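Local atomic coordinates of UTP--glucose-1-phosphate uridylyltransferase (Acinetobacter baumannii, PDB entry 6IKZ), a protein that catalyses the transfer of a uridylyl group from UTP to alpha-D-glucose 1-phosphate, giving UDP-alpha-D-glucose and diphosphate. Residues 132-137 and 207-212; 40-45 and 139-144; 153-158 and 243-248. The protein carries 1 engineered substitution. One frame throughout, in Å; residues are numbered along the deposited sequence.

Contact 1 of 3, residues 132-137 and 207-212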
loop_
_atom_site.group_PDB
_atom_site.type_symbol
_atom_site.label_atom_id
_atom_site.label_comp_id
_atom_site.label_asym_id
_atom_site.label_seq_id
_atom_site.Cartn_x
_atom_site.Cartn_y
_atom_site.Cartn_z
ATOM N N VAL A 132 1.550 13.382 20.905
ATOM C CA VAL A 132 1.940 14.596 21.684
ATOM C C VAL A 132 3.128 15.269 21.002
ATOM O O VAL A 132 4.160 14.573 20.835
ATOM C CB VAL A 132 2.304 14.248 23.135
ATOM C CG1 VAL A 132 2.570 15.510 23.957
ATOM C CG2 VAL A 132 1.223 13.384 23.770
ATOM N N LEU A 133 2.974 16.545 20.616
ATOM C CA LEU A 133 4.081 17.436 20.185
ATOM C C LEU A 133 4.582 18.187 21.405
ATOM O O LEU A 133 3.726 18.648 22.159
ATOM C CB LEU A 133 3.571 18.448 19.160
ATOM C CG LEU A 133 3.009 17.869 17.867
ATOM C CD1 LEU A 133 3.160 18.869 16.727
ATOM C CD2 LEU A 133 3.682 16.558 17.502
ATOM N N VAL A 134 5.896 18.338 21.579
ATOM C CA VAL A 134 6.461 19.240 22.631
ATOM C C VAL A 134 7.389 20.255 21.955
ATOM O O VAL A 134 8.351 19.853 21.306
ATOM C CB VAL A 134 7.100 18.487 23.818
ATOM C CG1 VAL A 134 7.372 17.024 23.512
ATOM C CG2 VAL A 134 8.335 19.186 24.392
ATOM N N LYS A 135 7.048 21.537 22.095
ATOM C CA LYS A 135 7.684 22.684 21.411
ATOM C C LYS A 135 8.492 23.482 22.430
ATOM O O LYS A 135 8.335 23.217 23.635
ATOM C CB LYS A 135 6.586 23.570 20.823
ATOM C CG LYS A 135 7.033 24.608 19.803
ATOM C CD LYS A 135 6.842 26.045 20.260
ATOM C CE LYS A 135 5.602 26.695 19.675
ATOM N NZ LYS A 135 5.023 27.709 20.589
ATOM N N ASP A 136 9.296 24.430 21.940
ATOM C CA ASP A 136 9.937 25.533 22.708
ATOM C C ASP A 136 11.143 24.954 23.461
ATOM O O ASP A 136 11.278 23.714 23.506
ATOM C CB ASP A 136 8.921 26.244 23.614
ATOM N N GLY A 137 11.981 25.830 24.018
ATOM C CA GLY A 137 13.246 25.471 24.683
ATOM C C GLY A 137 14.301 26.525 24.408
ATOM O O GLY A 137 14.361 27.015 23.262
ATOM N N VAL A 207 2.785 13.174 30.453
ATOM C CA VAL A 207 2.837 13.887 29.143
ATOM C C VAL A 207 2.920 12.905 27.975
ATOM O O VAL A 207 2.343 13.240 26.930
ATOM C CB VAL A 207 4.010 14.874 29.115
ATOM C CG1 VAL A 207 4.217 15.460 27.733
ATOM C CG2 VAL A 207 3.807 15.983 30.123
ATOM N N GLY A 208 3.631 11.777 28.132
ATOM C CA GLY A 208 3.904 10.802 27.052
ATOM C C GLY A 208 5.345 10.879 26.546
ATOM O O GLY A 208 5.572 10.770 25.317
ATOM N N ARG A 209 6.300 11.063 27.459
ATOM C CA ARG A 209 7.762 10.971 27.209
ATOM C C ARG A 209 8.395 10.240 28.393
ATOM O O ARG A 209 8.213 10.668 29.517
ATOM C CB ARG A 209 8.386 12.360 27.044
ATOM C CG ARG A 209 7.918 13.127 25.813
ATOM C CD ARG A 209 8.563 12.707 24.503
ATOM N NE ARG A 209 8.020 13.558 23.458
ATOM C CZ ARG A 209 6.925 13.305 22.732
ATOM N NH1 ARG A 209 6.231 12.179 22.875
ATOM N NH2 ARG A 209 6.529 14.207 21.851
ATOM N N TYR A 210 9.093 9.146 28.138
ATOM C CA TYR A 210 9.687 8.271 29.175
ATOM C C TYR A 210 11.126 7.959 28.791
ATOM O O TYR A 210 11.403 7.918 27.601
ATOM C CB TYR A 210 8.891 6.971 29.297
ATOM C CG TYR A 210 7.398 7.159 29.392
ATOM C CD1 TYR A 210 6.648 7.659 28.333
ATOM C CD2 TYR A 210 6.724 6.834 30.554
ATOM C CE1 TYR A 210 5.271 7.812 28.425
ATOM C CE2 TYR A 210 5.347 6.975 30.657
ATOM C CZ TYR A 210 4.618 7.456 29.589
ATOM O OH TYR A 210 3.275 7.582 29.737
ATOM N N VAL A 211 11.984 7.765 29.794
ATOM C CA VAL A 211 13.282 7.042 29.705
ATOM C C VAL A 211 13.175 5.884 30.679
ATOM O O VAL A 211 12.928 6.171 31.834
ATOM C CB VAL A 211 14.458 7.944 30.079
ATOM C CG1 VAL A 211 15.775 7.280 29.703
ATOM C CG2 VAL A 211 14.316 9.324 29.457
ATOM N N LEU A 212 13.270 4.641 30.208
ATOM C CA LEU A 212 13.027 3.412 31.008
ATOM C C LEU A 212 14.216 2.498 30.807
ATOM O O LEU A 212 14.922 2.618 29.826
ATOM C CB LEU A 212 11.762 2.689 30.546
ATOM C CG LEU A 212 10.510 3.540 30.349
ATOM C CD1 LEU A 212 9.431 2.734 29.653
ATOM C CD2 LEU A 212 10.000 4.060 31.678
#

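Contact 2 of 3, residues 40-45 and 139-144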
loop_
_atom_site.group_PDB
_atom_site.type_symbol
_atom_site.label_atom_id
_atom_site.label_comp_id
_atom_site.label_asym_id
_atom_site.label_seq_id
_atom_site.Cartn_x
_atom_site.Cartn_y
_atom_site.Cartn_z
ATOM N N VAL A 40 10.134 12.831 15.624
ATOM C CA VAL A 40 11.454 12.292 15.225
ATOM C C VAL A 40 12.500 13.401 15.391
ATOM O O VAL A 40 13.499 13.119 16.049
ATOM C CB VAL A 40 11.431 11.648 13.836
ATOM C CG1 VAL A 40 12.834 11.277 13.379
ATOM C CG2 VAL A 40 10.550 10.406 13.824
ATOM N N ARG A 41 12.264 14.617 14.881
ATOM C CA ARG A 41 13.207 15.756 15.056
ATOM C C ARG A 41 13.612 15.830 16.535
ATOM O O ARG A 41 14.814 15.714 16.830
ATOM C CB ARG A 41 12.632 17.082 14.551
ATOM C CG ARG A 41 13.667 18.197 14.420
ATOM C CD ARG A 41 13.410 19.286 13.378
ATOM N NE ARG A 41 12.376 18.953 12.395
ATOM C CZ ARG A 41 11.221 19.622 12.216
ATOM N NH1 ARG A 41 10.912 20.701 12.920
ATOM N NH2 ARG A 41 10.362 19.205 11.310
ATOM N N GLU A 42 12.634 15.938 17.429
ATOM C CA GLU A 42 12.812 16.075 18.902
ATOM C C GLU A 42 13.767 14.990 19.429
ATOM O O GLU A 42 14.725 15.337 20.128
ATOM C CB GLU A 42 11.421 16.032 19.526
ATOM C CG GLU A 42 11.356 16.181 21.036
ATOM C CD GLU A 42 9.959 15.903 21.593
ATOM O OE1 GLU A 42 9.858 15.260 22.674
ATOM O OE2 GLU A 42 8.951 16.309 20.930
ATOM N N ALA A 43 13.534 13.723 19.101
ATOM C CA ALA A 43 14.366 12.566 19.519
ATOM C C ALA A 43 15.827 12.778 19.091
ATOM O O ALA A 43 16.778 12.654 19.927
ATOM C CB ALA A 43 13.793 11.314 18.906
ATOM N N VAL A 44 15.993 13.089 17.810
ATOM C CA VAL A 44 17.297 13.251 17.116
ATOM C C VAL A 44 18.085 14.394 17.765
ATOM O O VAL A 44 19.255 14.191 18.019
ATOM C CB VAL A 44 17.057 13.468 15.609
ATOM C CG1 VAL A 44 18.186 14.237 14.940
ATOM C CG2 VAL A 44 16.797 12.139 14.910
ATOM N N GLU A 45 17.454 15.527 18.042
ATOM C CA GLU A 45 18.101 16.708 18.670
ATOM C C GLU A 45 18.495 16.389 20.117
ATOM O O GLU A 45 19.104 17.269 20.760
ATOM C CB GLU A 45 17.180 17.923 18.592
ATOM C CG GLU A 45 16.932 18.372 17.167
ATOM C CD GLU A 45 16.459 19.808 17.009
ATOM O OE1 GLU A 45 16.043 20.414 18.017
ATOM O OE2 GLU A 45 16.506 20.320 15.872
ATOM N N GLY A 139 17.924 26.213 25.139
ATOM C CA GLY A 139 19.057 25.490 24.528
ATOM C C GLY A 139 18.666 24.083 24.116
ATOM O O GLY A 139 17.996 23.928 23.071
ATOM N N GLN A 140 19.066 23.090 24.912
ATOM C CA GLN A 140 18.710 21.664 24.696
ATOM C C GLN A 140 17.231 21.455 25.072
ATOM O O GLN A 140 16.720 22.173 25.955
ATOM C CB GLN A 140 19.665 20.753 25.470
ATOM C CG GLN A 140 19.126 20.342 26.832
ATOM C CD GLN A 140 20.214 20.045 27.833
ATOM O OE1 GLN A 140 20.638 18.899 27.991
ATOM N NE2 GLN A 140 20.645 21.082 28.539
ATOM N N ASN A 141 16.562 20.514 24.398
ATOM C CA ASN A 141 15.104 20.247 24.553
ATOM C C ASN A 141 14.860 19.423 25.822
ATOM O O ASN A 141 15.825 18.843 26.365
ATOM C CB ASN A 141 14.473 19.619 23.303
ATOM C CG ASN A 141 14.933 18.223 22.917
ATOM O OD1 ASN A 141 15.459 17.438 23.722
ATOM N ND2 ASN A 141 14.702 17.894 21.656
ATOM N N ASP A 142 13.600 19.384 26.263
ATOM C CA ASP A 142 13.141 18.638 27.463
ATOM C C ASP A 142 13.591 17.173 27.411
ATOM O O ASP A 142 14.069 16.685 28.440
ATOM C CB ASP A 142 11.633 18.774 27.644
ATOM C CG ASP A 142 11.279 20.069 28.330
ATOM O OD1 ASP A 142 11.976 20.397 29.322
ATOM O OD2 ASP A 142 10.335 20.749 27.862
ATOM N N LEU A 143 13.442 16.492 26.276
ATOM C CA LEU A 143 13.894 15.090 26.166
ATOM C C LEU A 143 15.400 15.004 26.439
ATOM O O LEU A 143 15.784 14.020 27.076
ATOM C CB LEU A 143 13.569 14.487 24.802
ATOM C CG LEU A 143 13.896 12.991 24.694
ATOM C CD1 LEU A 143 13.274 12.204 25.824
ATOM C CD2 LEU A 143 13.430 12.411 23.369
ATOM N N SER A 144 16.234 15.934 25.963
ATOM C CA SER A 144 17.702 15.873 26.244
ATOM C C SER A 144 17.919 15.933 27.757
ATOM O O SER A 144 18.611 15.026 28.274
ATOM C CB SER A 144 18.531 16.930 25.535
#

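Contact 3 of 3, residues 153-158 and 243-248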
loop_
_atom_site.group_PDB
_atom_site.type_symbol
_atom_site.label_atom_id
_atom_site.label_comp_id
_atom_site.label_asym_id
_atom_site.label_seq_id
_atom_site.Cartn_x
_atom_site.Cartn_y
_atom_site.Cartn_z
ATOM N N SER A 153 21.365 9.760 37.381
ATOM C CA SER A 153 20.606 9.196 38.528
ATOM C C SER A 153 20.443 7.683 38.365
ATOM O O SER A 153 20.443 6.970 39.390
ATOM C CB SER A 153 19.252 9.892 38.702
ATOM O OG SER A 153 18.252 9.411 37.799
ATOM N N GLN A 154 20.297 7.219 37.124
ATOM C CA GLN A 154 19.947 5.811 36.791
ATOM C C GLN A 154 18.549 5.510 37.348
ATOM O O GLN A 154 18.284 4.362 37.692
ATOM C CB GLN A 154 21.036 4.860 37.306
ATOM C CG GLN A 154 21.380 3.731 36.333
ATOM C CD GLN A 154 22.133 4.152 35.088
ATOM O OE1 GLN A 154 22.525 3.316 34.277
ATOM N NE2 GLN A 154 22.348 5.449 34.909
ATOM N N ALA A 155 17.687 6.528 37.393
ATOM C CA ALA A 155 16.256 6.434 37.751
ATOM C C ALA A 155 15.393 6.642 36.502
ATOM O O ALA A 155 15.497 7.732 35.882
ATOM C CB ALA A 155 15.909 7.468 38.792
ATOM N N ALA A 156 14.546 5.658 36.176
ATOM C CA ALA A 156 13.425 5.822 35.221
ATOM C C ALA A 156 12.934 7.275 35.317
ATOM O O ALA A 156 12.880 7.796 36.437
ATOM C CB ALA A 156 12.326 4.825 35.510
ATOM N N GLN A 157 12.656 7.914 34.182
ATOM C CA GLN A 157 12.224 9.331 34.106
ATOM C C GLN A 157 10.875 9.404 33.388
ATOM O O GLN A 157 10.698 8.733 32.352
ATOM C CB GLN A 157 13.265 10.183 33.380
ATOM C CG GLN A 157 14.607 10.307 34.101
ATOM C CD GLN A 157 14.529 11.154 35.351
ATOM O OE1 GLN A 157 14.036 12.288 35.342
ATOM N NE2 GLN A 157 15.016 10.598 36.447
ATOM N N ILE A 158 9.944 10.175 33.942
ATOM C CA ILE A 158 8.578 10.344 33.379
ATOM C C ILE A 158 8.285 11.836 33.243
ATOM O O ILE A 158 8.316 12.565 34.225
ATOM C CB ILE A 158 7.562 9.612 34.256
ATOM C CG1 ILE A 158 7.704 8.096 34.073
ATOM C CG2 ILE A 158 6.161 10.122 33.971
ATOM C CD1 ILE A 158 6.863 7.275 35.018
ATOM N N THR A 243 11.944 -2.182 42.978
ATOM C CA THR A 243 13.432 -2.327 43.061
ATOM C C THR A 243 14.186 -1.049 42.664
ATOM O O THR A 243 15.404 -0.991 42.924
ATOM C CB THR A 243 13.985 -3.497 42.222
ATOM O OG1 THR A 243 13.815 -3.266 40.818
ATOM C CG2 THR A 243 13.371 -4.825 42.614
ATOM N N ASP A 244 13.540 -0.078 42.026
ATOM C CA ASP A 244 14.283 1.002 41.323
ATOM C C ASP A 244 13.607 2.332 41.639
ATOM O O ASP A 244 12.392 2.356 41.791
ATOM C CB ASP A 244 14.401 0.710 39.818
ATOM C CG ASP A 244 15.539 -0.235 39.434
ATOM O OD1 ASP A 244 16.688 0.236 39.361
ATOM O OD2 ASP A 244 15.274 -1.443 39.214
ATOM N N THR A 245 14.379 3.395 41.792
ATOM C CA THR A 245 13.807 4.755 41.933
ATOM C C THR A 245 13.145 5.115 40.598
ATOM O O THR A 245 13.623 4.638 39.555
ATOM C CB THR A 245 14.867 5.778 42.361
ATOM O OG1 THR A 245 15.658 5.181 43.393
ATOM C CG2 THR A 245 14.254 7.085 42.831
ATOM N N VAL A 246 12.083 5.916 40.643
ATOM C CA VAL A 246 11.393 6.466 39.448
ATOM C C VAL A 246 11.154 7.949 39.730
ATOM O O VAL A 246 10.768 8.254 40.850
ATOM C CB VAL A 246 10.102 5.672 39.208
ATOM C CG1 VAL A 246 9.349 6.136 37.972
ATOM C CG2 VAL A 246 10.377 4.174 39.147
ATOM N N GLU A 247 11.412 8.843 38.777
ATOM C CA GLU A 247 11.356 10.310 39.023
ATOM C C GLU A 247 10.456 10.981 37.994
ATOM O O GLU A 247 10.370 10.528 36.850
ATOM C CB GLU A 247 12.737 10.959 38.939
ATOM C CG GLU A 247 13.771 10.346 39.867
ATOM C CD GLU A 247 15.072 11.121 39.920
ATOM O OE1 GLU A 247 15.346 11.836 38.942
ATOM O OE2 GLU A 247 15.808 11.021 40.943
ATOM N N ALA A 248 9.790 12.031 38.418
ATOM C CA ALA A 248 8.998 12.903 37.539
ATOM C C ALA A 248 9.892 14.077 37.195
ATOM O O ALA A 248 10.373 14.734 38.145
ATOM C CB ALA A 248 7.729 13.344 38.214
#

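Contact 1 of 3, residues 132-137 and 207-212
Arg209 reaches out from strand 209-212 to the backbone of strand 132-135, where its NH2 donates to Val132 O at 2.6 Å. The N-H...O angle is 147°, and the donor comes from above the carbonyl plane rather than along a lone pair, while the oxygen lies at the guanidinium edge, a little tilted from its plane. Two torsions deliver the group. CG stands anti to the carbonyl carbon, beside the backbone N (chi1 -66°), and the bend at chi2 (-79°) carries the guanidinium away from the course of its own strand, toward 132-135. There NH1 can also meet Gly208 O at 2.9 Å. Beyond the two segments NE forms a salt bridge with Glu42 and NH1 bonds to Leu129 O, so all three guanidinium nitrogens are engaged and the rotation of the group is fixed. Val134 slides past the arginine in the opposite direction: its CG1 lies 3.4 Å from Arg209 NH2 and 3.5 Å from NE, obliquely to the guanidinium.

Two valines make the rest of the contact. Val132 and Val207 cross at about a right angle, with Val132 CG1 4.1 Å from Val207 CG1. The other branch, Val132 CG2, lies beside the backbone N and packs on the carbonyl oxygen Val207 O at 3.4 Å. Thr255 of strand 254-257 touches both valines.

The strand axes pass 11.2 Å apart, nearly perpendicular, and the chain turns a corner at Gly208. The contact therefore joins the two-stranded sheet 132-135/254-257 to the large mixed sheet by valine packing and a side-chain-to-backbone bond, not by strand pairing. It flanks the nucleotide-sugar site of this GT-A type nucleotidyl transferase: Asp131 and Val206, which bind UDP-alpha-D-glucose, directly precede Val132 and Val207.

Contact 2 of 3, residues 40-45 and 139-144
Asn141 ND2 donates to Glu42 O at 3.0 Å, with an N-H...O angle of 154°; the oxygen lies in the plane of the amide, while the donor is tilted modestly from the carbonyl plane. The other end of the same amide caps a helix: Ser144 N gives a hydrogen to Asn141 OD1 at 2.8 Å, almost straight on to the carbonyl, which makes Asn141 the N-cap of helix 142-153. Its CG sits between the backbone N and the carbonyl carbon (chi1 66°), a placement that lets OD1 turn back to the helix while ND2 faces helix 36-44. Aliphatic carbons flank the nitrogen, Glu42 CG at 3.8 Å and Glu45 CB at 3.9 Å. The Glu42 chain runs extended past Asn141, and its carboxylate is taken by Arg209. Deeper in, Leu143 CD2 rests on Ala43 CA at 4.0 Å, and both side chains touch Leu128 of strand 125-128.

With both ends bonded, the amide can neither flip nor turn without losing a partner. It links a carbonyl in the last turn of one helix to an N-H in the first turn of another, an arrangement in which the two helix ends would be expected to polarise it in the same sense.

Contact 3 of 3, residues 153-158 and 243-248
Glu247 binds strand 156-158 through both backbone and side chain. Glu247 N donates to Ala156 O at 3.0 Å and Ile158 N to Glu247 O, also at 3.0 Å, as in a parallel ladder. Above them the side chains of Gln157 and Glu247 run side by side, their planes 77° apart. Gln157 NE2 meets Glu247 OE1 at 2.8 Å from above the carboxylate plane and also donates to Ala155 O at 3.0 Å. The Gln157 side chain bends at chi2 (-71°), which carries NE2 back over its own strand to reach that carbonyl. The face of Ala156, Ile158 and Val246 is apolar, with Ile158 CD1 4.0 Å from Val246 CG1.

Toward the N-terminal ends the pairing loosens. Ala156 N stands 3.6 Å from Thr245 O, and Thr245, exposed to solvent, meets Ala155 through its backbone O and its CB, 4.1 Å from Ala155 CB. Here the chain leaves helix 142-153 through an ST turn, Ala155 N bonding to Ser153 OG.

Helix 142-153 covers the Gln157 face, where its Arg149 forms a salt bridge with Glu247 OE2; helix 233-241 packs on the apolar face through Ile237 and Leu240. Strands 209-212 and 185-192 flank the pair in the sheet.

In the fold
Contacts 1 and 2, with centres about 9 Å apart, are joined by the Arg209-Glu42 salt bridge, beside which Val134 CG1 packs on Glu42 OE2; strand 132-135 also leads on to helix 142-153. Contact 1, though nearest the centre of the chain, is only partly buried and joins two sheets by an arginine and valines. Contact 2 is mostly buried, with Glu45 exposed, and packs helix ends through one amide and a leucine. Contact 3, about 19 Å from that centre, is peripheral but largely buried, and alone of the three it rests on strand pairing. It shares the large sheet with contact 1, since strands 209-212 and 156-162 are neighbours, whereas helix 142-153, begun in contact 2, leads into strand 156-162.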